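PDB 5LQ8: probable ABC transporter phosphite binding protein PhnD1 from Prochlorococcus marinus str. MIT 9301, which binds inorganic phosphite strongly but methylphosphonate and phosphate only very weakly, and is probably the solute-binding component of an ABC transporter. Local coordinates for residues Ala10-Asn15 with Ile44-Ala49; Glu89-Phe94 with Thr200-Asp205; Ser126-Leu131 with Ala174-Val179. All blocks are in the same frame, centred on the assembly; numbering follows the deposited sequence.

Interaction 1: Ala10-Asn15 with Ile44-Ala49; sequences AIPDQN and INYIAA. With GB (methylphosphonic acid ester group), chain B.
Ile11 covers one face of the Tyr46 ring. Its CB stands 4.0 Å from the ring centroid of Tyr46 and 5° off the ring normal, a CH-pi arrangement over the middle of the face. With chi1 at 52°, CG1 is lodged between the backbone N and the carbonyl carbon, which carries Ile11 CD1 toward the hydroxyl end of the ring, 3.4 Å from Tyr46 CE1. The other branch, CG2, turns to the helix, with Ile11 CG2 4.0 Å from Ala49 CB. Phe63 of strand 60-63 touches both Ile11 and Ala49.

Pro12 adds a second apolar surface at the start of helix 46-54. Its CG rests 3.6 Å from CA of Asn45, and its CD lies near CD2 of Tyr46. Pro12 is also the centre of an inverse gamma turn, closed by a weak bond from Asp13 N to Ile11 O; beyond it Asp13 puts its CB beside the Tyr46 hydroxyl, while its carboxylate leads away to Tyr206 OH.

The polar bonds lie outside the interface itself. Asn45 OD1 caps the helix by accepting from Ala48 N at 2.8 Å, and Tyr46 OH donates a very short bond, 2.5 Å, to ligand O3, an oxygen lying at the ring edge near its plane.

Ile11 thus backs the tyrosine that grips the ligand oxygen, and its CD1 also lies against the ligand methyl, C1, in a modelled approach too short to be taken at face value; a methyl group placed here might be crowded in a pocket suited to phosphite.

Interaction 2: Glu89-Phe94 with Thr200-Asp205; sequences EFKSVF and TPEYVD. With GB (methylphosphonic acid ester group), chain B.
Phe90 and Tyr203 form a single antiparallel bridge where two connections between the lobes of the binding protein run past each other, one entering strand 92-97 and the other leaving strand 194-199. They make a hydrogen-bonded pair, with Phe90 N 2.7 Å from Tyr203 O and Tyr203 N 2.9 Å from Phe90 O. Nearer the strands, Thr200 N donates almost straight (177°) to Ser92 O at 3.0 Å, and Ser92 N returns a bond of 2.9 Å to the hydroxyl of Thr200, OG1, which itself donates to Pro201 O.

The Tyr203 side chain turns back beneath the Phe90 backbone. Its chi1 of 51° folds the ring under the neighbouring chain, leaving Phe90 O 3.4 Å above the plane of the Tyr203 ring and displaced toward its rim. The hydroxyl lies at the edge of the Phe90 ring and donates to Ser92 OG, 2.5 Å from Tyr203 OH; Ser92 OG is also bonded to Ser128 O. A phenylalanine in place of Tyr203 would probably leave Ser92 OG without this donor and the ring freer to shift beneath Phe90 O.

Asp205 stands over a face of Phe90, its carboxylate plane 88° from the ring. Asp205 OD2 lies 2.5 Å from ligand O2, while OD1 is held by Gly65 N. Paired interlobe crossovers beside the ligand cleft are typical of the hinge of periplasmic binding proteins.

Interaction 3: Ser126-Leu131 with Ala174-Val179; sequences STSGRL and ALNKQV. With GB (methylphosphonic acid ester group), chain B.
Ser128, in the first turn of helix 127-139, packs against Asn176 at the end of strand 172-176 while its side chain holds the ligand. CB of Ser128 lies 3.8 Å from CA of Asn176 and 3.2 Å from ligand O2. From there chi1 of 69° brings the hydroxyl to the side where the ligand and Asn176 lie, and OG donates to ligand O2 at 2.7 Å. Beside that bond the same Ser128 OG passes 3.3 Å from CB of Asn176, so the asparagine flanks the hydroxyl through its aliphatic part. The amide end of Asn176 is used otherwise: OD1 caps helix 177-186 by accepting from Val179 N, which approaches from above the carbonyl plane, and ND2 makes a weak bond to Tyr206 OH.

The remaining contact is backbone against backbone. Ser128 O comes 3.6 Å from C of Leu175, and CA of Gly129 lies 3.8 Å from O of Ala174. Having no side chain, Gly129 can fit closely under Ser126; a CB there would run into Ser126 OG. That hydroxyl acts as N-cap, accepting from Gly129 N and donating to ligand O3. The same turn is a wider, pi-type one, closed by Leu131 N bonding to Ser126 O.

Thr127 grips ligand O1 twice: its N points at O1 almost straight (173°) at 2.7 Å, and its OG1 donates as well. Ser128 N gives O2 a second bond from this residue, 2.9 Å long. Five bonds from three consecutive residues thus reach all three phosphonate oxygens, and the positive end of the helix dipole beneath them would probably favour an anion, as would suit phosphite.

All three contacts meet at the bound methylphosphonate, each reaching it from a different part of the cleft, and His158 NE2 adds a further bond. Interaction 1 sits on the lobe built round strands 5-10 and 60-63, interaction 3 on the other lobe, and interaction 2 in the crossovers between them. Interactions 2 and 3 lie closest, centres 8 Å apart: neighbouring strands 92-97 and 172-176 join them, with Val93 O 2.8 Å from Leu175 N. Interactions 1 and 3, centres 13 Å apart, touch across the cleft, Tyr46 CE1 lying 3.8 Å from Ser126 CA. Interactions 1 and 2, about 6 Å apart at their nearest atoms, do not touch, but Tyr206 meets Asp13 of one and Phe90 of the other.

Interaction 1: Ala10-Asn15 with Ile44-Ala49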
loop_
_atom_site.group_PDB
_atom_site.type_symbol
_atom_site.label_atom_id
_atom_site.label_comp_id
_atom_site.label_asym_id
_atom_site.label_seq_id
_atom_site.Cartn_x
_atom_site.Cartn_y
_atom_site.Cartn_z
ATOM N N ALA A 10 6.573 5.048 5.989
ATOM C CA ALA A 10 5.661 4.123 5.355
ATOM C C ALA A 10 4.275 4.730 5.191
ATOM O O ALA A 10 3.770 5.477 6.068
ATOM C CB ALA A 10 5.580 2.851 6.134
ATOM N N ILE A 11 3.621 4.438 4.082
ATOM C CA ILE A 11 2.228 4.810 3.949
ATOM C C ILE A 11 1.422 4.104 5.043
ATOM O O ILE A 11 1.667 2.940 5.352
ATOM C CB ILE A 11 1.626 4.510 2.563
ATOM C CG1 ILE A 11 1.862 3.053 2.132
ATOM C CG2 ILE A 11 2.183 5.540 1.583
ATOM C CD1 ILE A 11 0.816 2.622 1.182
ATOM N N PRO A 12 0.470 4.821 5.651
ATOM C CA PRO A 12 -0.307 4.209 6.746
ATOM C C PRO A 12 -1.503 3.417 6.207
ATOM O O PRO A 12 -2.668 3.839 6.277
ATOM C CB PRO A 12 -0.734 5.421 7.565
ATOM C CG PRO A 12 -0.868 6.511 6.579
ATOM C CD PRO A 12 0.270 6.279 5.580
ATOM N N ASP A 13 -1.180 2.256 5.639
ATOM C CA ASP A 13 -2.153 1.421 4.938
ATOM C C ASP A 13 -2.917 0.434 5.800
ATOM O O ASP A 13 -3.851 -0.247 5.329
ATOM C CB ASP A 13 -1.423 0.679 3.799
ATOM C CG ASP A 13 -0.460 -0.424 4.280
ATOM O OD1 ASP A 13 0.081 -0.329 5.387
ATOM O OD2 ASP A 13 -0.216 -1.379 3.533
ATOM N N GLN A 14 -2.464 0.350 7.038
ATOM C CA GLN A 14 -2.958 -0.566 8.053
ATOM C C GLN A 14 -2.986 0.204 9.370
ATOM O O GLN A 14 -2.431 1.280 9.467
ATOM C CB GLN A 14 -2.043 -1.806 8.160
ATOM C CG GLN A 14 -2.232 -2.732 6.988
ATOM C CD GLN A 14 -1.265 -3.879 7.070
ATOM O OE1 GLN A 14 -0.143 -3.767 6.606
ATOM N NE2 GLN A 14 -1.697 -4.961 7.631
ATOM N N ASN A 15 -3.613 -0.364 10.387
ATOM C CA ASN A 15 -3.605 0.223 11.717
ATOM C C ASN A 15 -2.194 0.444 12.237
ATOM O O ASN A 15 -1.260 -0.306 11.922
ATOM C CB ASN A 15 -4.382 -0.650 12.717
ATOM C CG ASN A 15 -5.845 -0.721 12.420
ATOM O OD1 ASN A 15 -6.447 0.240 11.882
ATOM N ND2 ASN A 15 -6.451 -1.869 12.769
ATOM N N ILE A 44 0.562 10.776 9.389
ATOM C CA ILE A 44 -0.910 10.696 9.576
ATOM C C ILE A 44 -1.709 10.151 8.389
ATOM O O ILE A 44 -2.801 9.605 8.560
ATOM C CB ILE A 44 -1.529 12.057 10.021
ATOM C CG1 ILE A 44 -1.351 13.102 8.930
ATOM C CG2 ILE A 44 -0.989 12.493 11.388
ATOM C CD1 ILE A 44 -2.227 14.313 9.158
ATOM N N ASN A 45 -1.178 10.304 7.179
ATOM C CA ASN A 45 -1.916 9.861 5.988
ATOM C C ASN A 45 -0.941 9.666 4.803
ATOM O O ASN A 45 0.264 9.848 4.964
ATOM C CB ASN A 45 -3.067 10.828 5.649
ATOM C CG ASN A 45 -2.591 12.230 5.341
ATOM O OD1 ASN A 45 -1.527 12.442 4.775
ATOM N ND2 ASN A 45 -3.397 13.202 5.703
ATOM N N TYR A 46 -1.464 9.211 3.668
ATOM C CA TYR A 46 -0.595 8.904 2.517
ATOM C C TYR A 46 0.092 10.132 1.964
ATOM O O TYR A 46 1.264 10.072 1.616
ATOM C CB TYR A 46 -1.378 8.239 1.381
ATOM C CG TYR A 46 -1.723 6.788 1.485
ATOM C CD1 TYR A 46 -1.549 5.924 0.398
ATOM C CD2 TYR A 46 -2.274 6.248 2.615
ATOM C CE1 TYR A 46 -1.919 4.586 0.479
ATOM C CE2 TYR A 46 -2.633 4.911 2.675
ATOM C CZ TYR A 46 -2.475 4.081 1.590
ATOM O OH TYR A 46 -2.837 2.718 1.549
ATOM N N ILE A 47 -0.644 11.252 1.917
ATOM C CA ILE A 47 -0.091 12.513 1.428
ATOM C C ILE A 47 1.122 12.906 2.280
ATOM O O ILE A 47 2.121 13.391 1.797
ATOM C CB ILE A 47 -1.137 13.665 1.461
ATOM C CG1 ILE A 47 -2.204 13.441 0.401
ATOM C CG2 ILE A 47 -0.485 15.005 1.165
ATOM C CD1 ILE A 47 -3.485 14.227 0.639
ATOM N N ALA A 48 0.997 12.707 3.583
ATOM C CA ALA A 48 2.077 13.018 4.493
ATOM C C ALA A 48 3.356 12.208 4.263
ATOM O O ALA A 48 4.450 12.692 4.559
ATOM C CB ALA A 48 1.613 12.891 5.920
ATOM N N ALA A 49 3.212 10.959 3.818
ATOM C CA ALA A 49 4.365 10.166 3.445
ATOM C C ALA A 49 5.058 10.755 2.206
ATOM O O ALA A 49 6.291 10.882 2.173
ATOM C CB ALA A 49 3.989 8.729 3.170
HETATM P P1 GB B . -1.682 0.996 -1.652
HETATM O O1 GB B . -1.322 2.185 -2.537
HETATM O O2 GB B . -2.172 -0.206 -2.489
HETATM C C1 GB B . -0.174 0.547 -0.970
HETATM O O3 GB B . -2.665 1.385 -0.546
#

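Interaction 2: Glu89-Phe94 with Thr200-Asp205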
loop_
_atom_site.group_PDB
_atom_site.type_symbol
_atom_site.label_atom_id
_atom_site.label_comp_id
_atom_site.label_asym_id
_atom_site.label_seq_id
_atom_site.Cartn_x
_atom_site.Cartn_y
_atom_site.Cartn_z
ATOM N N GLU A 89 2.346 -8.702 -9.022
ATOM C CA GLU A 89 1.063 -9.275 -9.441
ATOM C C GLU A 89 -0.017 -9.021 -8.388
ATOM O O GLU A 89 -0.713 -9.929 -7.933
ATOM C CB GLU A 89 1.226 -10.795 -9.708
ATOM C CG GLU A 89 1.823 -11.592 -8.542
ATOM C CD GLU A 89 2.203 -13.037 -8.891
ATOM O OE1 GLU A 89 1.921 -13.519 -10.004
ATOM O OE2 GLU A 89 2.784 -13.737 -8.030
ATOM N N PHE A 90 -0.123 -7.762 -7.986
ATOM C CA PHE A 90 -0.993 -7.391 -6.862
ATOM C C PHE A 90 -2.455 -7.286 -7.301
ATOM O O PHE A 90 -2.753 -6.945 -8.438
ATOM C CB PHE A 90 -0.530 -6.045 -6.257
ATOM C CG PHE A 90 -0.739 -5.962 -4.768
ATOM C CD1 PHE A 90 0.138 -6.599 -3.905
ATOM C CD2 PHE A 90 -1.817 -5.293 -4.241
ATOM C CE1 PHE A 90 -0.056 -6.593 -2.555
ATOM C CE2 PHE A 90 -2.001 -5.241 -2.880
ATOM C CZ PHE A 90 -1.126 -5.917 -2.029
ATOM N N LYS A 91 -3.366 -7.540 -6.373
ATOM C CA LYS A 91 -4.795 -7.471 -6.643
ATOM C C LYS A 91 -5.538 -6.772 -5.535
ATOM O O LYS A 91 -5.062 -6.716 -4.412
ATOM C CB LYS A 91 -5.402 -8.862 -6.795
ATOM C CG LYS A 91 -4.745 -9.712 -7.863
ATOM C CD LYS A 91 -5.321 -11.136 -7.825
ATOM C CE LYS A 91 -4.409 -12.148 -8.486
ATOM N NZ LYS A 91 -5.206 -13.183 -9.199
ATOM N N SER A 92 -6.688 -6.203 -5.918
ATOM C CA SER A 92 -7.661 -5.723 -4.988
ATOM C C SER A 92 -8.807 -6.732 -4.921
ATOM O O SER A 92 -9.041 -7.579 -5.833
ATOM C CB SER A 92 -8.252 -4.376 -5.427
ATOM O OG SER A 92 -7.188 -3.487 -5.655
ATOM N N VAL A 93 -9.511 -6.589 -3.819
ATOM C CA VAL A 93 -10.835 -7.138 -3.654
ATOM C C VAL A 93 -11.896 -6.070 -3.387
ATOM O O VAL A 93 -11.663 -5.112 -2.639
ATOM C CB VAL A 93 -10.896 -8.187 -2.526
ATOM C CG1 VAL A 93 -9.935 -9.329 -2.864
ATOM C CG2 VAL A 93 -10.563 -7.597 -1.146
ATOM N N PHE A 94 -13.049 -6.300 -4.002
ATOM C CA PHE A 94 -14.310 -5.690 -3.632
ATOM C C PHE A 94 -14.979 -6.615 -2.629
ATOM O O PHE A 94 -15.084 -7.842 -2.853
ATOM C CB PHE A 94 -15.191 -5.472 -4.859
ATOM C CG PHE A 94 -14.688 -4.381 -5.774
ATOM C CD1 PHE A 94 -15.254 -3.129 -5.743
ATOM C CD2 PHE A 94 -13.646 -4.619 -6.659
ATOM C CE1 PHE A 94 -14.812 -2.126 -6.593
ATOM C CE2 PHE A 94 -13.194 -3.633 -7.515
ATOM C CZ PHE A 94 -13.768 -2.356 -7.469
ATOM N N THR A 200 -9.948 -8.403 -8.582
ATOM C CA THR A 200 -9.495 -7.659 -9.739
ATOM C C THR A 200 -8.403 -8.369 -10.527
ATOM O O THR A 200 -7.719 -9.268 -10.023
ATOM C CB THR A 200 -8.917 -6.283 -9.400
ATOM O OG1 THR A 200 -7.690 -6.429 -8.674
ATOM C CG2 THR A 200 -9.961 -5.417 -8.634
ATOM N N PRO A 201 -8.180 -7.899 -11.753
ATOM C CA PRO A 201 -6.939 -8.267 -12.420
ATOM C C PRO A 201 -5.729 -7.776 -11.618
ATOM O O PRO A 201 -5.869 -6.953 -10.706
ATOM C CB PRO A 201 -7.007 -7.505 -13.754
ATOM C CG PRO A 201 -8.446 -7.241 -14.003
ATOM C CD PRO A 201 -9.087 -7.134 -12.634
ATOM N N GLU A 202 -4.561 -8.278 -12.002
ATOM C CA GLU A 202 -3.257 -7.870 -11.408
ATOM C C GLU A 202 -2.698 -6.510 -11.885
ATOM O O GLU A 202 -2.925 -6.075 -13.004
ATOM C CB GLU A 202 -2.185 -8.920 -11.677
ATOM C CG GLU A 202 -2.513 -10.313 -11.142
ATOM C CD GLU A 202 -1.750 -11.456 -11.816
ATOM O OE1 GLU A 202 -0.941 -11.235 -12.744
ATOM O OE2 GLU A 202 -1.965 -12.617 -11.410
ATOM N N TYR A 203 -1.923 -5.876 -10.998
ATOM C CA TYR A 203 -1.205 -4.655 -11.284
ATOM C C TYR A 203 0.008 -4.610 -10.322
ATOM O O TYR A 203 0.134 -5.509 -9.475
ATOM C CB TYR A 203 -2.162 -3.448 -11.112
ATOM C CG TYR A 203 -2.865 -3.481 -9.778
ATOM C CD1 TYR A 203 -2.251 -2.964 -8.658
ATOM C CD2 TYR A 203 -4.127 -4.028 -9.640
ATOM C CE1 TYR A 203 -2.850 -3.034 -7.441
ATOM C CE2 TYR A 203 -4.767 -4.121 -8.405
ATOM C CZ TYR A 203 -4.116 -3.583 -7.290
ATOM O OH TYR A 203 -4.719 -3.628 -6.041
ATOM N N VAL A 204 0.904 -3.643 -10.489
ATOM C CA VAL A 204 2.077 -3.503 -9.598
ATOM C C VAL A 204 1.702 -2.611 -8.415
ATOM O O VAL A 204 0.924 -1.645 -8.560
ATOM C CB VAL A 204 3.299 -2.876 -10.318
ATOM C CG1 VAL A 204 3.084 -1.425 -10.690
ATOM C CG2 VAL A 204 4.570 -3.006 -9.498
ATOM N N ASP A 205 2.308 -2.857 -7.269
ATOM C CA ASP A 205 1.986 -2.002 -6.101
ATOM C C ASP A 205 3.173 -1.560 -5.229
ATOM O O ASP A 205 3.945 -0.624 -5.589
ATOM C CB ASP A 205 0.831 -2.635 -5.300
ATOM C CG ASP A 205 0.120 -1.620 -4.375
ATOM O OD1 ASP A 205 0.643 -0.507 -4.221
ATOM O OD2 ASP A 205 -0.954 -1.939 -3.827
HETATM P P1 GB B . -1.682 0.996 -1.652
HETATM O O1 GB B . -1.322 2.185 -2.537
HETATM O O2 GB B . -2.172 -0.206 -2.489
HETATM C C1 GB B . -0.174 0.547 -0.970
HETATM O O3 GB B . -2.665 1.385 -0.546
#

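Interaction 3: Ser126-Leu131 with Ala174-Val179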
loop_
_atom_site.group_PDB
_atom_site.type_symbol
_atom_site.label_atom_id
_atom_site.label_comp_id
_atom_site.label_asym_id
_atom_site.label_seq_id
_atom_site.Cartn_x
_atom_site.Cartn_y
_atom_site.Cartn_z
ATOM N N SER A 126 -4.504 5.675 -2.497
ATOM C CA SER A 126 -4.235 4.205 -2.477
ATOM C C SER A 126 -4.352 3.620 -3.851
ATOM O O SER A 126 -5.255 3.944 -4.597
ATOM C CB SER A 126 -5.217 3.495 -1.548
ATOM O OG SER A 126 -5.005 2.090 -1.603
ATOM N N THR A 127 -3.398 2.745 -4.169
ATOM C CA THR A 127 -3.387 2.004 -5.425
ATOM C C THR A 127 -4.463 0.891 -5.411
ATOM O O THR A 127 -5.359 0.827 -6.252
ATOM C CB THR A 127 -2.011 1.354 -5.638
ATOM O OG1 THR A 127 -0.971 2.272 -5.304
ATOM C CG2 THR A 127 -1.806 0.928 -7.092
ATOM N N SER A 128 -4.347 0.047 -4.401
ATOM C CA SER A 128 -5.216 -1.119 -4.219
ATOM C C SER A 128 -6.573 -0.829 -3.594
ATOM O O SER A 128 -7.500 -1.607 -3.754
ATOM C CB SER A 128 -4.504 -2.239 -3.443
ATOM O OG SER A 128 -4.280 -1.861 -2.082
ATOM N N GLY A 129 -6.693 0.327 -2.904
ATOM C CA GLY A 129 -7.932 0.710 -2.290
ATOM C C GLY A 129 -8.669 1.880 -2.955
ATOM O O GLY A 129 -9.776 2.163 -2.605
ATOM N N ARG A 130 -8.079 2.473 -3.985
ATOM C CA ARG A 130 -8.747 3.563 -4.720
ATOM C C ARG A 130 -8.460 3.586 -6.236
ATOM O O ARG A 130 -9.393 3.520 -7.014
ATOM C CB ARG A 130 -8.411 4.907 -4.106
ATOM C CG ARG A 130 -9.262 6.066 -4.635
ATOM C CD ARG A 130 -8.695 6.703 -5.920
ATOM N NE ARG A 130 -9.666 7.654 -6.487
ATOM C CZ ARG A 130 -9.884 8.905 -6.047
ATOM N NH1 ARG A 130 -9.160 9.404 -5.069
ATOM N NH2 ARG A 130 -10.846 9.664 -6.609
ATOM N N LEU A 131 -7.205 3.668 -6.612
ATOM C CA LEU A 131 -6.895 3.957 -8.002
ATOM C C LEU A 131 -7.379 2.818 -8.880
ATOM O O LEU A 131 -8.112 3.038 -9.877
ATOM C CB LEU A 131 -5.383 4.157 -8.196
ATOM C CG LEU A 131 -5.009 4.539 -9.634
ATOM C CD1 LEU A 131 -5.403 5.988 -9.957
ATOM C CD2 LEU A 131 -3.526 4.366 -9.876
ATOM N N ALA A 174 -13.556 -1.448 -1.408
ATOM C CA ALA A 174 -12.445 -2.102 -2.047
ATOM C C ALA A 174 -11.178 -1.929 -1.279
ATOM O O ALA A 174 -10.939 -0.875 -0.683
ATOM C CB ALA A 174 -12.252 -1.585 -3.454
ATOM N N LEU A 175 -10.355 -2.964 -1.308
ATOM C CA LEU A 175 -9.086 -2.977 -0.592
ATOM C C LEU A 175 -8.040 -3.979 -1.100
ATOM O O LEU A 175 -8.314 -4.778 -1.957
ATOM C CB LEU A 175 -9.327 -3.252 0.913
ATOM C CG LEU A 175 -9.781 -4.668 1.262
ATOM C CD1 LEU A 175 -9.095 -5.035 2.554
ATOM C CD2 LEU A 175 -11.283 -4.757 1.377
ATOM N N ASN A 176 -6.823 -3.783 -0.594
ATOM C CA ASN A 176 -5.664 -4.666 -0.710
ATOM C C ASN A 176 -6.092 -6.146 -0.442
ATOM O O ASN A 176 -6.550 -6.467 0.629
ATOM C CB ASN A 176 -4.659 -4.143 0.324
ATOM C CG ASN A 176 -3.392 -4.937 0.455
ATOM O OD1 ASN A 176 -3.397 -6.163 0.407
ATOM N ND2 ASN A 176 -2.271 -4.216 0.704
ATOM N N LYS A 177 -5.924 -7.003 -1.433
ATOM C CA LYS A 177 -6.348 -8.449 -1.317
ATOM C C LYS A 177 -5.598 -9.169 -0.200
ATOM O O LYS A 177 -6.177 -9.955 0.540
ATOM C CB LYS A 177 -6.130 -9.217 -2.618
ATOM C CG LYS A 177 -6.433 -10.730 -2.539
ATOM C CD LYS A 177 -6.757 -11.244 -3.934
ATOM C CE LYS A 177 -6.889 -12.761 -4.000
ATOM N NZ LYS A 177 -5.567 -13.441 -4.027
ATOM N N GLN A 178 -4.307 -8.909 -0.112
ATOM C CA GLN A 178 -3.439 -9.482 0.942
ATOM C C GLN A 178 -3.988 -9.121 2.339
ATOM O O GLN A 178 -4.189 -9.985 3.164
ATOM C CB GLN A 178 -1.965 -9.059 0.750
ATOM C CG GLN A 178 -1.003 -9.502 1.843
ATOM C CD GLN A 178 -0.364 -10.848 1.572
ATOM O OE1 GLN A 178 0.487 -10.966 0.699
ATOM N NE2 GLN A 178 -0.734 -11.856 2.356
ATOM N N VAL A 179 -4.279 -7.847 2.560
ATOM C CA VAL A 179 -4.816 -7.375 3.843
ATOM C C VAL A 179 -6.162 -8.069 4.170
ATOM O O VAL A 179 -6.403 -8.470 5.304
ATOM C CB VAL A 179 -4.969 -5.844 3.886
ATOM C CG1 VAL A 179 -5.774 -5.389 5.106
ATOM C CG2 VAL A 179 -3.595 -5.182 3.909
HETATM P P1 GB B . -1.682 0.996 -1.652
HETATM O O1 GB B . -1.322 2.185 -2.537
HETATM O O2 GB B . -2.172 -0.206 -2.489
HETATM C C1 GB B . -0.174 0.547 -0.970
HETATM O O3 GB B . -2.665 1.385 -0.546
#